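Local coordinates for protein putative thioesterase (Escherichia coli, PDB 5UGZ) that probably acts as a type II thioesterase that hydrolyses thioester-bound intermediates and releases them from the colibactin assembly line, at residues R60-T71 with P173-L181. Sequence-based numbering, arbitrary orientation.
With BME (beta-mercaptoethanol), chain C.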
loop_
_atom_site.group_PDB
_atom_site.type_symbol
_atom_site.label_atom_id
_atom_site.label_comp_id
_atom_site.label_asym_id
_atom_site.label_seq_id
_atom_site.Cartn_x
_atom_site.Cartn_y
_atom_site.Cartn_z
ATOM N N ARG A 60 -5.044 5.145 13.672
ATOM C CA ARG A 60 -6.186 5.606 12.894
ATOM C C ARG A 60 -7.164 4.446 12.778
ATOM O O ARG A 60 -6.845 3.311 13.133
ATOM C CB ARG A 60 -5.741 6.172 11.535
ATOM C CG ARG A 60 -5.704 5.193 10.352
ATOM C CD ARG A 60 -4.507 4.272 10.371
ATOM N NE ARG A 60 -3.241 4.936 10.677
ATOM C CZ ARG A 60 -2.478 5.585 9.802
ATOM N NH1 ARG A 60 -2.850 5.700 8.539
ATOM N NH2 ARG A 60 -1.326 6.118 10.205
ATOM N N GLY A 61 -8.380 4.746 12.318
ATOM C CA GLY A 61 -9.359 3.691 12.111
ATOM C C GLY A 61 -9.676 2.943 13.391
ATOM O O GLY A 61 -9.873 3.532 14.451
ATOM N N THR A 62 -9.730 1.615 13.293
ATOM C CA THR A 62 -10.043 0.796 14.456
ATOM C C THR A 62 -8.925 0.798 15.487
ATOM O O THR A 62 -9.127 0.316 16.608
ATOM C CB THR A 62 -10.346 -0.642 14.034
ATOM O OG1 THR A 62 -9.191 -1.214 13.408
ATOM C CG2 THR A 62 -11.497 -0.674 13.057
ATOM N N ARG A 63 -7.764 1.343 15.152
ATOM C CA ARG A 63 -6.636 1.365 16.068
ATOM C C ARG A 63 -6.260 2.809 16.378
ATOM O O ARG A 63 -5.088 3.154 16.526
ATOM C CB ARG A 63 -5.471 0.546 15.502
ATOM C CG ARG A 63 -5.832 -0.941 15.341
ATOM C CD ARG A 63 -4.679 -1.830 14.912
ATOM N NE ARG A 63 -3.624 -1.851 15.912
ATOM C CZ ARG A 63 -2.339 -1.656 15.659
ATOM N NH1 ARG A 63 -1.908 -1.447 14.419
ATOM N NH2 ARG A 63 -1.475 -1.680 16.660
ATOM N N ILE A 64 -7.290 3.662 16.503
ATOM C CA ILE A 64 -7.113 5.092 16.742
ATOM C C ILE A 64 -6.503 5.348 18.113
ATOM O O ILE A 64 -5.877 6.385 18.334
ATOM C CB ILE A 64 -8.457 5.826 16.569
ATOM C CG1 ILE A 64 -8.325 7.310 16.882
ATOM C CG2 ILE A 64 -9.522 5.202 17.456
ATOM C CD1 ILE A 64 -7.512 8.097 15.905
ATOM N N ARG A 65 -6.677 4.434 19.056
ATOM C CA ARG A 65 -6.119 4.682 20.376
ATOM C C ARG A 65 -4.636 4.356 20.462
ATOM O O ARG A 65 -3.994 4.712 21.449
ATOM C CB ARG A 65 -6.887 3.881 21.418
ATOM C CG ARG A 65 -8.332 4.308 21.529
ATOM C CD ARG A 65 -8.842 4.146 22.952
ATOM N NE ARG A 65 -8.321 2.920 23.541
ATOM C CZ ARG A 65 -8.695 1.695 23.172
ATOM N NH1 ARG A 65 -8.152 0.631 23.760
ATOM N NH2 ARG A 65 -9.607 1.528 22.215
ATOM N N GLN A 66 -4.089 3.693 19.469
ATOM C CA GLN A 66 -2.691 3.286 19.473
ATOM C C GLN A 66 -1.809 4.454 19.043
ATOM O O GLN A 66 -2.179 5.207 18.137
ATOM C CB GLN A 66 -2.476 2.087 18.545
ATOM C CG GLN A 66 -3.326 0.874 18.891
ATOM C CD GLN A 66 -3.200 0.473 20.333
ATOM O OE1 GLN A 66 -2.145 0.640 20.949
ATOM N NE2 GLN A 66 -4.269 -0.053 20.894
ATOM N N PRO A 67 -0.649 4.640 19.686
ATOM C CA PRO A 67 0.262 5.703 19.253
ATOM C C PRO A 67 0.656 5.521 17.797
ATOM O O PRO A 67 0.698 4.407 17.283
ATOM C CB PRO A 67 1.465 5.543 20.189
ATOM C CG PRO A 67 0.911 4.832 21.392
ATOM C CD PRO A 67 -0.108 3.886 20.833
ATOM N N LEU A 68 0.931 6.641 17.128
ATOM C CA LEU A 68 1.364 6.605 15.739
ATOM C C LEU A 68 2.785 6.058 15.653
ATOM O O LEU A 68 3.590 6.241 16.565
ATOM C CB LEU A 68 1.269 8.014 15.120
ATOM C CG LEU A 68 -0.164 8.565 14.884
ATOM C CD1 LEU A 68 -0.229 10.100 14.846
ATOM C CD2 LEU A 68 -0.778 7.999 13.597
ATOM N N CYS A 69 3.083 5.379 14.549
ATOM C CA CYS A 69 4.405 4.799 14.339
ATOM C C CYS A 69 5.490 5.869 14.373
ATOM O O CYS A 69 5.233 7.039 14.090
ATOM C CB CYS A 69 4.452 4.042 13.011
ATOM S SG CYS A 69 3.823 2.350 13.092
ATOM N N LEU A 70 6.706 5.459 14.720
ATOM C CA LEU A 70 7.834 6.379 14.790
ATOM C C LEU A 70 8.703 6.281 13.541
ATOM O O LEU A 70 9.132 7.295 12.991
ATOM C CB LEU A 70 8.674 6.102 16.039
ATOM C CG LEU A 70 8.592 7.144 17.156
ATOM C CD1 LEU A 70 9.905 7.904 17.280
ATOM C CD2 LEU A 70 7.436 8.101 16.916
ATOM N N THR A 71 8.959 5.053 13.099
ATOM C CA THR A 71 9.777 4.822 11.916
ATOM C C THR A 71 9.261 3.641 11.100
ATOM O O THR A 71 8.591 2.754 11.628
ATOM C CB THR A 71 11.250 4.569 12.288
ATOM O OG1 THR A 71 11.315 3.798 13.495
ATOM C CG2 THR A 71 11.984 5.886 12.493
ATOM N N PRO A 173 -2.801 15.420 11.772
ATOM C CA PRO A 173 -1.671 14.686 12.369
ATOM C C PRO A 173 -1.473 13.301 11.781
ATOM O O PRO A 173 -0.334 12.839 11.671
ATOM C CB PRO A 173 -2.049 14.607 13.854
ATOM C CG PRO A 173 -3.031 15.680 14.062
ATOM C CD PRO A 173 -3.773 15.865 12.781
ATOM N N ILE A 174 -2.554 12.621 11.404
ATOM C CA ILE A 174 -2.447 11.246 10.929
ATOM C C ILE A 174 -1.760 11.195 9.566
ATOM O O ILE A 174 -0.771 10.480 9.390
ATOM C CB ILE A 174 -3.836 10.586 10.903
ATOM C CG1 ILE A 174 -4.374 10.454 12.339
ATOM C CG2 ILE A 174 -3.771 9.242 10.226
ATOM C CD1 ILE A 174 -5.889 10.424 12.406
ATOM N N ILE A 175 -2.257 11.972 8.595
ATOM C CA ILE A 175 -1.671 11.980 7.253
ATOM C C ILE A 175 -0.256 12.566 7.261
ATOM O O ILE A 175 0.601 12.140 6.477
ATOM C CB ILE A 175 -2.607 12.722 6.260
ATOM C CG1 ILE A 175 -1.989 12.788 4.852
ATOM C CG2 ILE A 175 -2.986 14.103 6.764
ATOM C CD1 ILE A 175 -3.010 12.743 3.713
ATOM N N LYS A 176 0.020 13.530 8.148
ATOM C CA LYS A 176 1.361 14.104 8.239
ATOM C C LYS A 176 2.360 13.087 8.766
ATOM O O LYS A 176 3.509 13.034 8.306
ATOM C CB LYS A 176 1.342 15.338 9.137
ATOM C CG LYS A 176 2.484 16.294 8.900
ATOM C CD LYS A 176 2.317 17.512 9.778
ATOM C CE LYS A 176 3.215 18.653 9.343
ATOM N NZ LYS A 176 3.162 19.739 10.356
ATOM N N ASN A 177 1.937 12.275 9.738
ATOM C CA ASN A 177 2.776 11.188 10.224
ATOM C C ASN A 177 3.116 10.208 9.112
ATOM O O ASN A 177 4.270 9.775 8.994
ATOM C CB ASN A 177 2.082 10.447 11.364
ATOM C CG ASN A 177 2.947 9.331 11.932
ATOM O OD1 ASN A 177 2.960 8.207 11.420
ATOM N ND2 ASN A 177 3.699 9.646 12.967
ATOM N N ASP A 178 2.116 9.816 8.310
ATOM C CA ASP A 178 2.366 8.867 7.230
ATOM C C ASP A 178 3.285 9.450 6.166
ATOM O O ASP A 178 4.045 8.707 5.537
ATOM C CB ASP A 178 1.052 8.413 6.597
ATOM C CG ASP A 178 0.321 7.422 7.467
ATOM O OD1 ASP A 178 0.917 6.999 8.480
ATOM O OD2 ASP A 178 -0.828 7.064 7.147
ATOM N N TYR A 179 3.215 10.757 5.929
ATOM C CA TYR A 179 4.210 11.370 5.059
ATOM C C TYR A 179 5.592 11.321 5.692
ATOM O O TYR A 179 6.580 11.042 5.007
ATOM C CB TYR A 179 3.808 12.798 4.730
ATOM C CG TYR A 179 2.929 12.857 3.511
ATOM C CD1 TYR A 179 1.571 12.574 3.587
ATOM C CD2 TYR A 179 3.463 13.170 2.272
ATOM C CE1 TYR A 179 0.770 12.618 2.466
ATOM C CE2 TYR A 179 2.667 13.215 1.150
ATOM C CZ TYR A 179 1.327 12.940 1.248
ATOM O OH TYR A 179 0.557 13.001 0.114
ATOM N N ARG A 180 5.676 11.562 7.007
ATOM C CA ARG A 180 6.959 11.460 7.694
ATOM C C ARG A 180 7.572 10.078 7.505
ATOM O O ARG A 180 8.761 9.954 7.200
ATOM C CB ARG A 180 6.788 11.782 9.182
ATOM C CG ARG A 180 8.103 12.053 9.921
ATOM C CD ARG A 180 7.861 12.267 11.402
ATOM N NE ARG A 180 9.106 12.509 12.119
ATOM C CZ ARG A 180 9.776 11.582 12.803
ATOM N NH1 ARG A 180 9.317 10.344 12.871
ATOM N NH2 ARG A 180 10.912 11.894 13.418
ATOM N N LEU A 181 6.773 9.026 7.674
ATOM C CA LEU A 181 7.273 7.673 7.455
ATOM C C LEU A 181 7.822 7.508 6.046
ATOM O O LEU A 181 8.902 6.941 5.855
ATOM C CB LEU A 181 6.169 6.650 7.715
ATOM C CG LEU A 181 5.632 6.651 9.132
ATOM C CD1 LEU A 181 4.600 5.557 9.311
ATOM C CD2 LEU A 181 6.799 6.468 10.080
HETATM C C1 BME C . 2.462 1.425 17.561
HETATM C C2 BME C . 3.662 2.259 17.111
HETATM O O1 BME C . 1.675 1.978 18.595
HETATM S S2 BME C . 4.556 1.505 15.681
#
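R60 reaches from the loop 60-71 to D178 on helix 165-183. Its CB lies 3.9 Å from I174 CG2. The chain then bends at chi2 (-77°) and again at chi3, and NE makes a weak hydrogen bond to A58 O. This double bend lays one face of the guanidinium against I174, with CG2 over its centre. At the tip, the two terminal nitrogens form an end-on salt bridge: R60 NH1 hydrogen-bonds D178 OD2 at 2.8 Å and R60 NH2 hydrogen-bonds D178 OD1 at 3.0 Å. The guanidinium and carboxylate planes are nearly coplanar, 20° apart. OD2 uses its syn lone pair; NH2 meets OD1 on the syn side, somewhat out of the carboxylate plane. G34 O also accepts from NH1, and G33 N donates to OD2. The loop joins strand 50-54 of the parallel sheet to helix 72-83, in an alpha/beta-hydrolase fold. Helix 165-183 is inserted in the chain between strands 121-125 and 198-203, probably as part of the lid seen in type II thioesterases. A methionine in place of R60 would probably leave the buried D178 carboxylate without its countercharge. N177 ND2 hydrogen-bonds C69 O at 3.2 Å, nearly straight (164°). N177 OD1 is buried without a partner. L181 CD1 packs on C69 CB.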